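Local coordinates for esterase TesA (Pseudomonas aeruginosa, PDB 4JGG), which hydrolyses carboxylic esters, preferring Tween detergents and short-chain p-nitrophenyl esters, and shows weak thioesterase activity towards palmitoyl-coenzyme A, at residues 69-74 / 108-113; 162-167 / 187-192. All coordinates share one frame; numbering follows the deposited sequence.

Interaction 1 of 2, residues 69-74 / 108-113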
loop_
_atom_site.group_PDB
_atom_site.type_symbol
_atom_site.label_atom_id
_atom_site.label_comp_id
_atom_site.label_asym_id
_atom_site.label_seq_id
_atom_site.Cartn_x
_atom_site.Cartn_y
_atom_site.Cartn_z
ATOM N N THR A 69 -8.721 6.906 -2.134
ATOM C CA THR A 69 -9.165 5.897 -3.088
ATOM C C THR A 69 -8.177 5.874 -4.236
ATOM O O THR A 69 -7.307 6.725 -4.306
ATOM C CB THR A 69 -10.538 6.274 -3.699
ATOM O OG1 THR A 69 -10.469 7.599 -4.246
ATOM C CG2 THR A 69 -11.653 6.205 -2.668
ATOM N N SER A 70 -8.325 4.928 -5.163
ATOM C CA SER A 70 -7.430 4.902 -6.322
ATOM C C SER A 70 -7.528 6.200 -7.126
ATOM O O SER A 70 -6.523 6.718 -7.609
ATOM C CB SER A 70 -7.710 3.690 -7.218
ATOM O OG SER A 70 -8.994 3.787 -7.806
ATOM N N ALA A 71 -8.734 6.743 -7.250
ATOM C CA ALA A 71 -8.900 8.002 -7.978
ATOM C C ALA A 71 -8.224 9.149 -7.239
ATOM O O ALA A 71 -7.588 9.997 -7.858
ATOM C CB ALA A 71 -10.369 8.297 -8.206
ATOM N N GLY A 72 -8.356 9.171 -5.917
ATOM C CA GLY A 72 -7.743 10.212 -5.104
ATOM C C GLY A 72 -6.221 10.178 -5.133
ATOM O O GLY A 72 -5.567 11.218 -5.246
ATOM N N GLY A 73 -5.650 8.985 -5.047
ATOM C CA GLY A 73 -4.207 8.839 -5.111
ATOM C C GLY A 73 -3.659 9.262 -6.467
ATOM O O GLY A 73 -2.599 9.897 -6.558
ATOM N N LEU A 74 -4.390 8.917 -7.526
ATOM C CA LEU A 74 -4.000 9.291 -8.874
ATOM C C LEU A 74 -4.010 10.820 -9.018
ATOM O O LEU A 74 -3.069 11.406 -9.542
ATOM C CB LEU A 74 -4.931 8.637 -9.895
ATOM C CG LEU A 74 -4.743 9.003 -11.370
ATOM C CD1 LEU A 74 -3.355 8.648 -11.872
ATOM C CD2 LEU A 74 -5.830 8.351 -12.249
ATOM N N GLN A 108 -8.403 -0.665 -11.583
ATOM C CA GLN A 108 -7.323 -1.130 -12.441
ATOM C C GLN A 108 -6.776 0.031 -13.267
ATOM O O GLN A 108 -5.571 0.171 -13.442
ATOM C CB GLN A 108 -7.820 -2.261 -13.350
ATOM C CG GLN A 108 -6.715 -3.192 -13.838
ATOM C CD GLN A 108 -5.843 -2.555 -14.901
ATOM O OE1 GLN A 108 -6.199 -1.529 -15.479
ATOM N NE2 GLN A 108 -4.688 -3.165 -15.168
ATOM N N GLN A 109 -7.669 0.877 -13.762
ATOM C CA GLN A 109 -7.262 2.027 -14.567
ATOM C C GLN A 109 -6.445 3.049 -13.759
ATOM O O GLN A 109 -5.352 3.475 -14.162
ATOM C CB GLN A 109 -8.511 2.696 -15.151
ATOM C CG GLN A 109 -8.233 3.884 -16.063
ATOM C CD GLN A 109 -9.506 4.633 -16.428
ATOM O OE1 GLN A 109 -10.281 5.029 -15.551
ATOM N NE2 GLN A 109 -9.734 4.818 -17.723
ATOM N N ASN A 110 -6.996 3.454 -12.622
ATOM C CA ASN A 110 -6.339 4.409 -11.747
ATOM C C ASN A 110 -4.975 3.942 -11.230
ATOM O O ASN A 110 -4.003 4.691 -11.278
ATOM C CB ASN A 110 -7.254 4.759 -10.577
ATOM C CG ASN A 110 -8.486 5.519 -11.016
ATOM O OD1 ASN A 110 -8.471 6.195 -12.049
ATOM N ND2 ASN A 110 -9.560 5.421 -10.229
ATOM N N LEU A 111 -4.900 2.706 -10.745
ATOM C CA LEU A 111 -3.640 2.180 -10.219
ATOM C C LEU A 111 -2.602 2.047 -11.332
ATOM O O LEU A 111 -1.452 2.406 -11.155
ATOM C CB LEU A 111 -3.843 0.817 -9.542
ATOM C CG LEU A 111 -4.539 0.704 -8.183
ATOM C CD1 LEU A 111 -4.654 -0.772 -7.826
ATOM C CD2 LEU A 111 -3.781 1.452 -7.077
ATOM N N ALA A 112 -3.028 1.527 -12.477
ATOM C CA ALA A 112 -2.171 1.416 -13.646
ATOM C C ALA A 112 -1.558 2.762 -14.015
ATOM O O ALA A 112 -0.348 2.855 -14.204
ATOM C CB ALA A 112 -2.966 0.847 -14.826
ATOM N N SER A 113 -2.405 3.791 -14.113
ATOM C CA SER A 113 -1.985 5.152 -14.429
ATOM C C SER A 113 -1.034 5.727 -13.372
ATOM O O SER A 113 -0.057 6.395 -13.714
ATOM C CB SER A 113 -3.206 6.058 -14.599
ATOM O OG SER A 113 -2.812 7.377 -14.928
#
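Ser70 and Asn110 make the polar link between two neighbouring helices: Asn110 ND2 donates to Ser70 OG over 3.0 Å. The bond is nearly straight, 167° at the hydrogen, and the serine oxygen lies in the plane of the amide. Closer to the backbones the two side chains also touch through carbon, with Ser70 CB 3.6 Å from Asn110 CB. The same amide nitrogen lies beside the first turn of helix 70-84, against the methyl of Ala71. Asn110 CG stands opposite the carbonyl carbon and beside the backbone N (chi1 -67°), which carries the amide across to Ser70.

One turn further on, Leu74 reaches over with both methyls and crosses the asparagine side chain at about a right angle. CD2 packs on Asn110 OD1 at 3.4 Å, while CD1 sits 3.4 Å from Ser113 OG, so the leucine fork covers the polar ends of two residues one helical turn apart. Leu111 adds a looser apolar contact at Ser70 CB and also touches Tyr148 and Val151 of helix 138-155.

The stronger polar partner of Ser70 OG is Asp97 OD2 of helix 95-99, so the serine oxygen is held from both Asn110 and that short helix. Thr69 caps the helix start, its OG1 accepting from Gly72 N over 3.1 Å.

The segment axes approach to 8.6 Å and run 26° apart in the same sense. This is near-parallel packing of helices 70-84 and 104-121, consecutive long helices on one face of the parallel sheet in the alpha/beta/alpha SGNH-hydrolase fold.

Interaction 2 of 2, residues 162-167 / 187-192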
loop_
_atom_site.group_PDB
_atom_site.type_symbol
_atom_site.label_atom_id
_atom_site.label_comp_id
_atom_site.label_asym_id
_atom_site.label_seq_id
_atom_site.Cartn_x
_atom_site.Cartn_y
_atom_site.Cartn_z
ATOM N N PHE A 162 -0.631 -10.126 -1.066
ATOM C CA PHE A 162 -1.354 -10.320 0.187
ATOM C C PHE A 162 -0.733 -9.524 1.329
ATOM O O PHE A 162 -0.194 -10.098 2.279
ATOM C CB PHE A 162 -1.391 -11.812 0.539
ATOM C CG PHE A 162 -1.706 -12.691 -0.638
ATOM C CD1 PHE A 162 -3.000 -12.779 -1.123
ATOM C CD2 PHE A 162 -0.707 -13.407 -1.276
ATOM C CE1 PHE A 162 -3.293 -13.572 -2.211
ATOM C CE2 PHE A 162 -0.998 -14.210 -2.368
ATOM C CZ PHE A 162 -2.289 -14.289 -2.836
ATOM N N PHE A 163 -0.815 -8.198 1.225
ATOM C CA PHE A 163 -0.212 -7.292 2.199
ATOM C C PHE A 163 -0.713 -7.598 3.604
ATOM O O PHE A 163 0.020 -7.472 4.569
ATOM C CB PHE A 163 -0.524 -5.839 1.802
ATOM C CG PHE A 163 -0.093 -4.800 2.807
ATOM C CD1 PHE A 163 1.148 -4.870 3.422
ATOM C CD2 PHE A 163 -0.915 -3.705 3.086
ATOM C CE1 PHE A 163 1.554 -3.900 4.327
ATOM C CE2 PHE A 163 -0.513 -2.723 3.986
ATOM C CZ PHE A 163 0.721 -2.816 4.602
ATOM N N LEU A 164 -1.959 -8.036 3.722
ATOM C CA LEU A 164 -2.520 -8.254 5.047
ATOM C C LEU A 164 -2.427 -9.721 5.458
ATOM O O LEU A 164 -3.179 -10.187 6.310
ATOM C CB LEU A 164 -3.964 -7.753 5.115
ATOM C CG LEU A 164 -4.169 -6.335 4.584
ATOM C CD1 LEU A 164 -5.654 -5.974 4.639
ATOM C CD2 LEU A 164 -3.348 -5.331 5.373
ATOM N N GLU A 165 -1.491 -10.451 4.862
ATOM C CA GLU A 165 -1.315 -11.845 5.248
ATOM C C GLU A 165 -1.040 -11.971 6.740
ATOM O O GLU A 165 -0.179 -11.288 7.276
ATOM C CB GLU A 165 -0.200 -12.504 4.449
ATOM C CG GLU A 165 0.079 -13.935 4.879
ATOM C CD GLU A 165 1.138 -14.597 4.025
ATOM O OE1 GLU A 165 1.497 -14.017 2.975
ATOM O OE2 GLU A 165 1.608 -15.690 4.414
ATOM N N GLY A 166 -1.784 -12.851 7.410
ATOM C CA GLY A 166 -1.592 -13.089 8.827
ATOM C C GLY A 166 -2.103 -11.960 9.707
ATOM O O GLY A 166 -1.920 -11.979 10.929
ATOM N N VAL A 167 -2.738 -10.962 9.091
ATOM C CA VAL A 167 -3.338 -9.865 9.847
ATOM C C VAL A 167 -4.855 -9.854 9.674
ATOM O O VAL A 167 -5.595 -9.897 10.655
ATOM C CB VAL A 167 -2.752 -8.485 9.440
ATOM C CG1 VAL A 167 -3.500 -7.353 10.143
ATOM C CG2 VAL A 167 -1.259 -8.434 9.750
ATOM N N PRO A 187 4.318 -4.859 13.091
ATOM C CA PRO A 187 5.478 -5.666 12.703
ATOM C C PRO A 187 5.185 -6.579 11.524
ATOM O O PRO A 187 5.985 -6.621 10.593
ATOM C CB PRO A 187 5.761 -6.479 13.965
ATOM C CG PRO A 187 5.380 -5.577 15.061
ATOM C CD PRO A 187 4.155 -4.829 14.558
ATOM N N ARG A 188 4.045 -7.276 11.554
ATOM C CA ARG A 188 3.698 -8.215 10.492
ATOM C C ARG A 188 3.483 -7.519 9.150
ATOM O O ARG A 188 3.946 -7.998 8.120
ATOM C CB ARG A 188 2.451 -9.031 10.847
ATOM C CG ARG A 188 2.099 -10.052 9.771
ATOM C CD ARG A 188 3.127 -11.173 9.743
ATOM N NE ARG A 188 3.103 -11.967 8.516
ATOM C CZ ARG A 188 2.507 -13.150 8.402
ATOM N NH1 ARG A 188 1.862 -13.671 9.431
ATOM N NH2 ARG A 188 2.545 -13.802 7.252
ATOM N N LEU A 189 2.755 -6.405 9.158
ATOM C CA LEU A 189 2.683 -5.559 7.960
ATOM C C LEU A 189 4.083 -5.312 7.391
ATOM O O LEU A 189 4.310 -5.508 6.201
ATOM C CB LEU A 189 1.949 -4.241 8.255
ATOM C CG LEU A 189 0.469 -4.432 8.611
ATOM C CD1 LEU A 189 -0.237 -3.095 8.927
ATOM C CD2 LEU A 189 -0.250 -5.166 7.477
ATOM N N LEU A 190 5.029 -4.891 8.233
ATOM C CA LEU A 190 6.397 -4.644 7.759
ATOM C C LEU A 190 7.057 -5.907 7.227
ATOM O O LEU A 190 7.712 -5.876 6.181
ATOM C CB LEU A 190 7.273 -4.001 8.847
ATOM C CG LEU A 190 8.771 -3.848 8.548
ATOM C CD1 LEU A 190 9.048 -2.916 7.373
ATOM C CD2 LEU A 190 9.483 -3.359 9.800
ATOM N N GLU A 191 6.894 -7.010 7.953
ATOM C CA GLU A 191 7.357 -8.310 7.475
ATOM C C GLU A 191 6.827 -8.602 6.073
ATOM O O GLU A 191 7.542 -9.129 5.220
ATOM C CB GLU A 191 6.946 -9.434 8.437
ATOM C CG GLU A 191 7.087 -10.832 7.832
ATOM C CD GLU A 191 6.857 -11.974 8.827
ATOM O OE1 GLU A 191 6.765 -11.732 10.053
ATOM O OE2 GLU A 191 6.758 -13.125 8.368
ATOM N N ASN A 192 5.569 -8.255 5.825
ATOM C CA ASN A 192 4.959 -8.605 4.548
ATOM C C ASN A 192 5.485 -7.812 3.361
ATOM O O ASN A 192 5.381 -8.260 2.220
ATOM C CB ASN A 192 3.429 -8.531 4.634
ATOM C CG ASN A 192 2.855 -9.659 5.452
ATOM O OD1 ASN A 192 3.550 -10.632 5.726
ATOM N ND2 ASN A 192 1.595 -9.542 5.850
#
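The loop of residues 162-167 opens with a type I turn from Phe162 to Glu165 and runs past helix 186-197, its backbone coming nearest where Phe163 CA lies 5.8 Å from Asn192 CA. Asn192 ND2 bridges this loop, donating to two backbone carbonyls. Its bond to Glu165 O, 2.9 Å, arrives in the carbonyl plane on a lone pair; the one to Phe163 O, also 2.9 Å, comes from above the carbonyl plane. Both acceptors lie close to the amide plane, so both N-H groups are well used. The other end of the amide is held too: Asn192 OD1 accepts from Arg188 NE at 3.1 Å, fixing which way the group is flipped.

Arg188 bends at chi2 (70°) and lays one guanidinium face against Glu165 O, which sits over its centre, 3.4 Å from the plane. Its NH2 forms a salt bridge to Glu165 OE2 at 3.5 Å, with carboxylate and guanidinium planes 58° apart. NH1 lies against Gly166 CA, where the absence of a side chain leaves it room.

On the buried side, Leu189 CD2 makes a CH-pi contact over one face of Phe163, 4.0 Å from the ring centroid, and also meets Leu164 CD2. Val167 CG2 packs against Arg188 CG and CB. Trp43 stands edge-to-face to Phe163 and also touches Leu189.

An asparagine side chain bridging two loop carbonyls thus joins the segment after strand 158-160 to the C-terminal helix, the two ends of the connection that carries the probable catalytic Asp177 and His180, as in the SGNH-hydrolase fold.

Interactions 1 and 2 lie on opposite sides of the chain's centre, with centres 23 Å apart and nearest atoms about 12 Å apart, so they do not touch. They follow one another along the chain: the helix pair of 69-74 / 108-113 is complete before the loop-helix contact of 162-167 / 187-192 begins. Interaction 1 lies away from the catalytic residues assigned by similarity. Interaction 2 is closer, with the side chain of Val167 about 9 Å from that of His180 and that of Leu164 about 9 Å from that of the probable nucleophile Ser30. Interaction 1 packs two helices on one sheet face; interaction 2 ties the ends of the connection carrying the probable catalytic Asp177 and His180.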